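Local coordinates for putative uncharacterized protein (Bacteroides eggerthii DSM 20697, PDB 5BYP), which is of unknown function but has a lipocalin-like domain of the calycin clan, whose members often bind small hydrophobic ligands, at residues A[99-104]-A[115-120]. Sequence-based numbering, arbitrary orientation.
Sequences GERTFK and LNYEGT
Asn116 N donates to Lys104 O at 2.9 Å, and Lys104 N returns a straighter bond to Asn116 O (3.0 Å, 171°), making these residues an antiparallel hydrogen-bonded pair in the hairpin of strands 100-108 and 112-117. The short strand segments then diverge, their directions 121° apart, and the contact passes to side chains. Arg101 lays its guanidinium flat over one face of the Tyr117 ring, the planes 3° apart, in a cation-pi stack with Arg101 CZ 4.0 Å from the Tyr117 ring centroid. CG anti to the backbone N sends the Arg101 chain across the ring, with CD 3.6 Å from that centroid; the bend at chi3 then lays the guanidinium flat. Arg101 NH1 also hydrogen-bonds Tyr122 OH, giving the stacked group a polar anchor on strand 120-126. On the same face of the sheet, Leu115 CD1 makes a CH-pi contact with one face of the buried Phe103 ring, 4.1 Å from its centroid, while Arg101 CG covers the other and Tyr122 packs edge-to-face. In the type I' turn Tyr117-Thr120, Asn116 OD1 accepts from Gly119 N, an Asx motif. Cation-pi and apolar contacts thus continue the association of strands in this curled lipocalin-like sheet where their backbones separate.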
ATOM      1  N   GLY A  99      10.737  -3.709   0.731  1.00 76.16           N
ATOM      2  CA  GLY A  99       9.373  -4.008   1.162  1.00 73.93           C
ATOM      3  C   GLY A  99       8.821  -2.928   2.064  1.00 77.01           C
ATOM      4  O   GLY A  99       8.077  -3.207   3.008  1.00 75.97           O
ATOM      5  N   GLU A 100       9.239  -1.690   1.792  1.00 75.09           N
ATOM      6  CA  GLU A 100       8.894  -0.485   2.528  1.00 76.16           C
ATOM      7  C   GLU A 100       8.776   0.678   1.568  1.00 79.18           C
ATOM      8  O   GLU A 100       9.608   0.804   0.678  1.00 79.86           O
ATOM      9  CB  GLU A 100       9.983  -0.189   3.591  1.00 79.30           C
ATOM     10  CG  GLU A 100       9.599   0.879   4.634  1.00 92.83           C
ATOM     11  CD  GLU A 100       9.636   2.379   4.306  1.00118.41           C
ATOM     12  OE1 GLU A 100      10.182   2.772   3.247  1.00 93.09           O
ATOM     13  OE2 GLU A 100       9.154   3.167   5.151  1.00121.70           O
ATOM     14  N   ARG A 101       7.773   1.556   1.774  1.00 75.32           N
ATOM     15  CA  ARG A 101       7.568   2.810   1.023  1.00 76.18           C
ATOM     16  C   ARG A 101       6.976   3.900   1.953  1.00 82.95           C
ATOM     17  O   ARG A 101       6.006   3.651   2.677  1.00 81.67           O
ATOM     18  CB  ARG A 101       6.683   2.625  -0.235  1.00 71.87           C
ATOM     19  CG  ARG A 101       6.373   3.975  -0.998  1.00 73.47           C
ATOM     20  CD  ARG A 101       6.021   3.792  -2.472  1.00 70.64           C
ATOM     21  NE  ARG A 101       7.147   3.176  -3.181  1.00 84.07           N
ATOM     22  CZ  ARG A 101       7.104   2.702  -4.418  1.00 86.75           C
ATOM     23  NH1 ARG A 101       5.983   2.771  -5.125  1.00 71.03           N
ATOM     24  NH2 ARG A 101       8.177   2.141  -4.955  1.00 67.48           N
ATOM     25  N   THR A 102       7.589   5.100   1.918  1.00 83.29           N
ATOM     26  CA  THR A 102       7.201   6.291   2.678  1.00 86.07           C
ATOM     27  C   THR A 102       6.489   7.260   1.730  1.00 92.22           C
ATOM     28  O   THR A 102       7.034   7.622   0.676  1.00 91.87           O
ATOM     29  CB  THR A 102       8.428   6.920   3.362  1.00 98.09           C
ATOM     30  OG1 THR A 102       9.080   5.913   4.131  1.00100.72           O
ATOM     31  CG2 THR A 102       8.056   8.084   4.274  1.00102.95           C
ATOM     32  N   PHE A 103       5.242   7.608   2.074  1.00 90.08           N
ATOM     33  CA  PHE A 103       4.383   8.494   1.277  1.00 91.00           C
ATOM     34  C   PHE A 103       4.159   9.803   1.949  1.00 96.49           C
ATOM     35  O   PHE A 103       4.034   9.848   3.173  1.00 97.03           O
ATOM     36  CB  PHE A 103       3.000   7.862   1.053  1.00 90.81           C
ATOM     37  CG  PHE A 103       2.972   6.521   0.385  1.00 89.65           C
ATOM     38  CD1 PHE A 103       3.074   5.347   1.133  1.00 91.29           C
ATOM     39  CD2 PHE A 103       2.729   6.417  -0.980  1.00 90.52           C
ATOM     40  CE1 PHE A 103       2.997   4.100   0.515  1.00 89.71           C
ATOM     41  CE2 PHE A 103       2.632   5.169  -1.593  1.00 90.90           C
ATOM     42  CZ  PHE A 103       2.771   4.021  -0.847  1.00 87.44           C
ATOM     43  N   LYS A 104       3.972  10.855   1.149  1.00 93.60           N
ATOM     44  CA  LYS A 104       3.528  12.149   1.641  1.00 96.32           C
ATOM     45  C   LYS A 104       2.011  12.119   1.677  1.00 98.20           C
ATOM     46  O   LYS A 104       1.385  11.720   0.691  1.00 94.15           O
ATOM     47  CB  LYS A 104       4.061  13.306   0.769  1.00101.55           C
ATOM     48  CG  LYS A 104       5.571  13.591   0.911  1.00112.14           C
ATOM     49  CD  LYS A 104       5.963  14.298   2.226  1.00124.84           C
ATOM     50  CE  LYS A 104       5.649  15.778   2.268  1.00133.09           C
ATOM     51  NZ  LYS A 104       6.063  16.385   3.566  1.00140.09           N
ATOM     52  N   LEU A 115      -2.141   9.830  -1.295  1.00103.91           N
ATOM     53  CA  LEU A 115      -0.728   9.654  -0.943  1.00102.68           C
ATOM     54  C   LEU A 115       0.147  10.048  -2.131  1.00106.54           C
ATOM     55  O   LEU A 115      -0.318  10.042  -3.271  1.00107.24           O
ATOM     56  CB  LEU A 115      -0.439   8.206  -0.517  1.00 99.27           C
ATOM     57  CG  LEU A 115      -1.276   7.651   0.623  1.00103.68           C
ATOM     58  CD1 LEU A 115      -1.000   6.199   0.817  1.00100.58           C
ATOM     59  CD2 LEU A 115      -1.033   8.416   1.923  1.00109.44           C
ATOM     60  N   ASN A 116       1.393  10.413  -1.878  1.00101.17           N
ATOM     61  CA  ASN A 116       2.249  10.834  -2.966  1.00100.86           C
ATOM     62  C   ASN A 116       3.607  10.209  -2.848  1.00101.90           C
ATOM     63  O   ASN A 116       4.263  10.327  -1.804  1.00101.42           O
ATOM     64  CB  ASN A 116       2.362  12.360  -2.995  1.00102.25           C
ATOM     65  CG  ASN A 116       3.078  12.884  -4.198  1.00115.34           C
ATOM     66  OD1 ASN A 116       4.316  12.799  -4.320  1.00 97.89           O
ATOM     67  ND2 ASN A 116       2.315  13.463  -5.108  1.00116.47           N
ATOM     68  N   TYR A 117       4.062   9.578  -3.923  1.00 97.33           N
ATOM     69  CA  TYR A 117       5.400   9.022  -3.916  1.00 96.87           C
ATOM     70  C   TYR A 117       6.125   9.406  -5.161  1.00105.45           C
ATOM     71  O   TYR A 117       5.807   8.907  -6.250  1.00105.31           O
ATOM     72  CB  TYR A 117       5.411   7.500  -3.738  1.00 93.37           C
ATOM     73  CG  TYR A 117       6.816   6.945  -3.745  1.00 93.09           C
ATOM     74  CD1 TYR A 117       7.637   7.059  -2.625  1.00 96.15           C
ATOM     75  CD2 TYR A 117       7.340   6.338  -4.882  1.00 91.67           C
ATOM     76  CE1 TYR A 117       8.941   6.570  -2.637  1.00 96.88           C
ATOM     77  CE2 TYR A 117       8.639   5.843  -4.905  1.00 91.43           C
ATOM     78  CZ  TYR A 117       9.440   5.965  -3.783  1.00 96.82           C
ATOM     79  OH  TYR A 117      10.723   5.466  -3.813  1.00 93.10           O
ATOM     80  N   GLU A 118       7.147  10.264  -4.998  1.00105.17           N
ATOM     81  CA  GLU A 118       7.997  10.759  -6.084  1.00107.54           C
ATOM     82  C   GLU A 118       7.141  11.256  -7.275  1.00111.04           C
ATOM     83  O   GLU A 118       7.456  10.971  -8.437  1.00111.24           O
ATOM     84  CB  GLU A 118       8.999   9.673  -6.537  1.00107.23           C
ATOM     85  CG  GLU A 118      10.069   9.367  -5.503  1.00119.64           C
ATOM     86  CD  GLU A 118      11.040   8.257  -5.864  1.00143.82           C
ATOM     87  OE1 GLU A 118      10.989   7.757  -7.012  1.00121.26           O
ATOM     88  OE2 GLU A 118      11.852   7.883  -4.989  1.00151.89           O
ATOM     89  N   GLY A 119       6.053  11.955  -6.961  1.00107.13           N
ATOM     90  CA  GLY A 119       5.163  12.522  -7.969  1.00108.52           C
ATOM     91  C   GLY A 119       3.961  11.673  -8.338  1.00107.53           C
ATOM     92  O   GLY A 119       2.996  12.186  -8.910  1.00108.98           O
ATOM     93  N   THR A 120       4.012  10.372  -8.043  1.00 98.62           N
ATOM     94  CA  THR A 120       2.888   9.485  -8.334  1.00 96.04           C
ATOM     95  C   THR A 120       1.879   9.616  -7.199  1.00 98.55           C
ATOM     96  O   THR A 120       2.228   9.445  -6.028  1.00 96.33           O
ATOM     97  CB  THR A 120       3.371   8.040  -8.566  1.00 99.46           C
ATOM     98  OG1 THR A 120       4.340   8.064  -9.619  1.00 97.08           O
ATOM     99  CG2 THR A 120       2.234   7.083  -8.934  1.00 94.40           C
TER